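Local coordinates for 3-oxo-glucose-6-phosphate:glutamate aminotransferase (Bacillus subtilis subsp. subtilis, PDB 4K2M), which catalyses the reversible pyridoxal phosphate-dependent transamination of 3-dehydro-glucose 6-phosphate by glutamate, giving kanosamine 6-phosphate in the biosynthesis of the antibiotic kanosamine, at residues D364-V375 / V429-E440. Sequence-based numbering, arbitrary orientation.
Sequences DIMTKLNEDFGV and VMEGLFHVIKQE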
loop_
_atom_site.group_PDB
_atom_site.type_symbol
_atom_site.label_atom_id
_atom_site.label_comp_id
_atom_site.label_asym_id
_atom_site.label_seq_id
_atom_site.Cartn_x
_atom_site.Cartn_y
_atom_site.Cartn_z
ATOM N N ASP A 364 2.930 38.190 1.191
ATOM C CA ASP A 364 2.497 39.101 2.254
ATOM C C ASP A 364 1.054 38.845 2.680
ATOM O O ASP A 364 0.722 38.955 3.862
ATOM C CB ASP A 364 2.638 40.559 1.829
ATOM C CG ASP A 364 2.691 41.504 3.022
ATOM O OD1 ASP A 364 3.451 41.227 3.981
ATOM O OD2 ASP A 364 1.969 42.517 3.011
ATOM N N ILE A 365 0.189 38.530 1.721
ATOM C CA ILE A 365 -1.204 38.185 2.045
ATOM C C ILE A 365 -1.249 36.980 2.966
ATOM O O ILE A 365 -1.970 36.986 3.969
ATOM C CB ILE A 365 -2.031 37.900 0.778
ATOM C CG1 ILE A 365 -2.298 39.191 0.005
ATOM C CG2 ILE A 365 -3.362 37.237 1.125
ATOM C CD1 ILE A 365 -2.603 38.968 -1.476
ATOM N N MET A 366 -0.468 35.950 2.642
ATOM C CA MET A 366 -0.443 34.740 3.454
ATOM C C MET A 366 0.089 34.995 4.848
ATOM O O MET A 366 -0.449 34.480 5.836
ATOM C CB MET A 366 0.385 33.650 2.765
ATOM C CG MET A 366 -0.194 33.223 1.443
ATOM S SD MET A 366 0.807 31.924 0.682
ATOM C CE MET A 366 0.471 30.516 1.748
ATOM N N THR A 367 1.147 35.796 4.927
ATOM C CA THR A 367 1.752 36.127 6.207
ATOM C C THR A 367 0.805 36.936 7.090
ATOM O O THR A 367 0.669 36.646 8.284
ATOM C CB THR A 367 3.074 36.909 6.015
ATOM O OG1 THR A 367 4.016 36.067 5.343
ATOM C CG2 THR A 367 3.657 37.318 7.364
ATOM N N LYS A 368 0.161 37.941 6.511
ATOM C CA LYS A 368 -0.732 38.800 7.276
ATOM C C LYS A 368 -1.976 38.048 7.732
ATOM O O LYS A 368 -2.429 38.230 8.865
ATOM C CB LYS A 368 -1.139 40.028 6.472
ATOM C CG LYS A 368 -0.038 41.087 6.373
ATOM C CD LYS A 368 -0.463 42.237 5.471
ATOM C CE LYS A 368 0.443 43.444 5.663
ATOM N NZ LYS A 368 1.877 43.068 5.532
ATOM N N LEU A 369 -2.527 37.206 6.859
ATOM C CA LEU A 369 -3.676 36.384 7.264
ATOM C C LEU A 369 -3.336 35.547 8.485
ATOM O O LEU A 369 -4.110 35.459 9.432
ATOM C CB LEU A 369 -4.153 35.490 6.107
ATOM C CG LEU A 369 -5.047 36.141 5.058
ATOM C CD1 LEU A 369 -5.264 35.173 3.886
ATOM C CD2 LEU A 369 -6.407 36.549 5.648
ATOM N N ASN A 370 -2.151 34.953 8.481
ATOM C CA ASN A 370 -1.729 34.097 9.570
ATOM C C ASN A 370 -1.379 34.899 10.822
ATOM O O ASN A 370 -1.861 34.601 11.916
ATOM C CB ASN A 370 -0.512 33.285 9.123
ATOM C CG ASN A 370 0.073 32.448 10.242
ATOM O OD1 ASN A 370 -0.652 31.971 11.120
ATOM N ND2 ASN A 370 1.392 32.277 10.230
ATOM N N GLU A 371 -0.529 35.911 10.663
ATOM C CA GLU A 371 -0.063 36.696 11.808
ATOM C C GLU A 371 -1.164 37.542 12.443
ATOM O O GLU A 371 -1.288 37.586 13.673
ATOM C CB GLU A 371 1.097 37.599 11.393
ATOM C CG GLU A 371 2.382 36.861 11.106
ATOM C CD GLU A 371 3.529 37.811 10.782
ATOM O OE1 GLU A 371 3.260 39.019 10.580
ATOM O OE2 GLU A 371 4.691 37.351 10.732
ATOM N N ASP A 372 -1.965 38.209 11.615
ATOM C CA ASP A 372 -2.945 39.149 12.134
ATOM C C ASP A 372 -4.245 38.469 12.524
ATOM O O ASP A 372 -4.937 38.926 13.437
ATOM C CB ASP A 372 -3.215 40.267 11.121
ATOM C CG ASP A 372 -1.990 41.131 10.856
ATOM O OD1 ASP A 372 -1.071 41.137 11.697
ATOM O OD2 ASP A 372 -1.949 41.802 9.803
ATOM N N PHE A 373 -4.583 37.373 11.848
ATOM C CA PHE A 373 -5.884 36.762 12.103
ATOM C C PHE A 373 -5.885 35.267 12.373
ATOM O O PHE A 373 -6.947 34.685 12.604
ATOM C CB PHE A 373 -6.854 37.098 10.966
ATOM C CG PHE A 373 -6.967 38.563 10.703
ATOM C CD1 PHE A 373 -7.485 39.417 11.671
ATOM C CD2 PHE A 373 -6.537 39.098 9.504
ATOM C CE1 PHE A 373 -7.581 40.782 11.432
ATOM C CE2 PHE A 373 -6.635 40.457 9.256
ATOM C CZ PHE A 373 -7.163 41.301 10.224
ATOM N N GLY A 374 -4.707 34.654 12.371
ATOM C CA GLY A 374 -4.598 33.234 12.667
ATOM C C GLY A 374 -5.202 32.375 11.563
ATOM O O GLY A 374 -5.498 31.189 11.773
ATOM N N VAL A 375 -5.369 32.965 10.384
ATOM C CA VAL A 375 -5.943 32.244 9.240
ATOM C C VAL A 375 -4.853 31.604 8.387
ATOM O O VAL A 375 -4.038 32.307 7.788
ATOM C CB VAL A 375 -6.790 33.189 8.366
ATOM C CG1 VAL A 375 -7.231 32.494 7.075
ATOM C CG2 VAL A 375 -8.015 33.659 9.149
ATOM N N VAL A 429 -12.051 33.676 7.738
ATOM C CA VAL A 429 -11.207 33.635 6.548
ATOM C C VAL A 429 -11.558 34.786 5.622
ATOM O O VAL A 429 -10.682 35.493 5.116
ATOM C CB VAL A 429 -11.376 32.313 5.774
ATOM C CG1 VAL A 429 -10.597 32.375 4.439
ATOM C CG2 VAL A 429 -10.894 31.149 6.613
ATOM N N MET A 430 -12.853 34.970 5.406
ATOM C CA MET A 430 -13.324 35.947 4.440
ATOM C C MET A 430 -13.128 37.378 4.921
ATOM O O MET A 430 -12.701 38.237 4.155
ATOM C CB MET A 430 -14.786 35.677 4.095
ATOM C CG MET A 430 -14.940 34.392 3.288
ATOM S SD MET A 430 -16.604 34.099 2.711
ATOM C CE MET A 430 -17.500 33.998 4.258
ATOM N N GLU A 431 -13.430 37.628 6.189
ATOM C CA GLU A 431 -13.228 38.960 6.744
ATOM C C GLU A 431 -11.744 39.311 6.768
ATOM O O GLU A 431 -11.363 40.438 6.459
ATOM C CB GLU A 431 -13.846 39.053 8.136
ATOM C CG GLU A 431 -15.347 38.808 8.122
ATOM C CD GLU A 431 -15.979 38.981 9.481
ATOM O OE1 GLU A 431 -16.746 38.082 9.899
ATOM O OE2 GLU A 431 -15.715 40.021 10.125
ATOM N N GLY A 432 -10.910 38.334 7.112
ATOM C CA GLY A 432 -9.468 38.525 7.110
ATOM C C GLY A 432 -8.972 38.856 5.712
ATOM O O GLY A 432 -8.116 39.724 5.518
ATOM N N LEU A 433 -9.507 38.157 4.719
ATOM C CA LEU A 433 -9.101 38.404 3.346
ATOM C C LEU A 433 -9.483 39.823 2.921
ATOM O O LEU A 433 -8.676 40.526 2.285
ATOM C CB LEU A 433 -9.725 37.373 2.407
ATOM C CG LEU A 433 -9.113 37.289 1.012
ATOM C CD1 LEU A 433 -7.650 36.839 1.094
ATOM C CD2 LEU A 433 -9.926 36.327 0.150
ATOM N N PHE A 434 -10.700 40.249 3.265
ATOM C CA PHE A 434 -11.127 41.611 2.958
ATOM C C PHE A 434 -10.180 42.625 3.611
ATOM O O PHE A 434 -9.710 43.566 2.961
ATOM C CB PHE A 434 -12.571 41.857 3.416
ATOM C CG PHE A 434 -13.598 41.617 2.349
ATOM C CD1 PHE A 434 -13.879 42.603 1.408
ATOM C CD2 PHE A 434 -14.305 40.417 2.294
ATOM C CE1 PHE A 434 -14.842 42.399 0.430
ATOM C CE2 PHE A 434 -15.276 40.205 1.303
ATOM C CZ PHE A 434 -15.541 41.196 0.378
ATOM N N HIS A 435 -9.873 42.413 4.886
ATOM C CA HIS A 435 -9.000 43.334 5.605
ATOM C C HIS A 435 -7.580 43.359 5.031
ATOM O O HIS A 435 -7.022 44.427 4.790
ATOM C CB HIS A 435 -8.950 42.991 7.093
ATOM C CG HIS A 435 -8.269 44.030 7.922
ATOM N ND1 HIS A 435 -6.899 44.147 7.987
ATOM C CD2 HIS A 435 -8.772 45.012 8.710
ATOM C CE1 HIS A 435 -6.584 45.154 8.783
ATOM N NE2 HIS A 435 -7.701 45.692 9.237
ATOM N N VAL A 436 -6.994 42.183 4.828
ATOM C CA VAL A 436 -5.620 42.092 4.317
ATOM C C VAL A 436 -5.468 42.653 2.898
ATOM O O VAL A 436 -4.520 43.388 2.613
ATOM C CB VAL A 436 -5.081 40.652 4.374
ATOM C CG1 VAL A 436 -3.727 40.555 3.661
ATOM C CG2 VAL A 436 -4.950 40.202 5.820
ATOM N N ILE A 437 -6.395 42.312 2.010
ATOM C CA ILE A 437 -6.285 42.751 0.618
ATOM C C ILE A 437 -6.409 44.270 0.488
ATOM O O ILE A 437 -5.720 44.892 -0.323
ATOM C CB ILE A 437 -7.276 42.013 -0.304
ATOM C CG1 ILE A 437 -6.521 40.984 -1.144
ATOM C CG2 ILE A 437 -8.011 42.983 -1.235
ATOM C CD1 ILE A 437 -7.041 39.586 -1.005
ATOM N N LYS A 438 -7.263 44.874 1.304
ATOM C CA LYS A 438 -7.407 46.321 1.264
ATOM C C LYS A 438 -6.182 47.002 1.872
ATOM O O LYS A 438 -5.899 48.166 1.595
ATOM C CB LYS A 438 -8.728 46.747 1.906
ATOM C CG LYS A 438 -9.901 46.064 1.205
ATOM C CD LYS A 438 -11.250 46.714 1.424
ATOM C CE LYS A 438 -12.260 46.081 0.469
ATOM N NZ LYS A 438 -13.522 46.860 0.319
ATOM N N GLN A 439 -5.437 46.246 2.672
ATOM C CA GLN A 439 -4.140 46.689 3.167
ATOM C C GLN A 439 -3.088 46.590 2.051
ATOM O O GLN A 439 -2.155 47.392 1.995
ATOM C CB GLN A 439 -3.722 45.828 4.358
ATOM C CG GLN A 439 -3.417 46.583 5.635
ATOM C CD GLN A 439 -2.820 45.682 6.708
ATOM O OE1 GLN A 439 -3.017 44.465 6.695
ATOM N NE2 GLN A 439 -2.079 46.278 7.636
ATOM N N GLU A 440 -3.244 45.602 1.169
ATOM C CA GLU A 440 -2.292 45.367 0.073
ATOM C C GLU A 440 -2.369 46.431 -1.014
ATOM O O GLU A 440 -1.353 46.833 -1.587
ATOM C CB GLU A 440 -2.523 43.997 -0.582
ATOM C CG GLU A 440 -2.036 42.803 0.225
ATOM C CD GLU A 440 -0.618 42.982 0.738
ATOM O OE1 GLU A 440 0.233 43.531 0.001
ATOM O OE2 GLU A 440 -0.362 42.577 1.890
HETATM O O HOH W 1 -0.722 44.120 9.327
#
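Val436 fits as a knob into the hole formed by Ile365, Lys368, Leu369 and Phe373. With Val436 CG1 anti to the backbone N (chi1 172°), its methyls splay so that CG1 rests 3.8 Å from Ile365 CA and CG2 meets the edge of the Phe373 ring at CE2, 3.8 Å away. One turn earlier, Gly432, with no side chain, lets Leu369 CD2 come within 3.5 Å of Gly432 C; Leu369 CD1 turns instead to Leu433 CD1. The rim of Phe373 also points at a face of His435, an offset edge-to-face pair with planes 77° apart and Phe373 CZ 3.6 Å from His435 ND1. Asp372 CB lies over one face of the Phe373 ring, and a water bridges Asp372 OD2 and Gln439 NE2. At the other end, Asp364 OD2 and Glu440 OE2 approach to 2.6 Å, their carboxylate planes nearly perpendicular; two oxygens this close suggest that one acid group is protonated. Lys368, bent at its last torsion, returns NZ to Asp364 OD2 in a 2.6 Å salt bridge on the syn side, and its CD lies against Gln439 OE1 and Glu440 OE2. The axes of the two helical segments approach to 9.7 Å and cross steeply, their N-to-C directions 127° apart. Far from the cofactor, this contact pairs helix 362-373 with the C-terminal helix 423-441; Ile365 reaches Leu413 of strand 412-415, whereas Leu433 and Ile437 pack on Leu333 of helix 331-335.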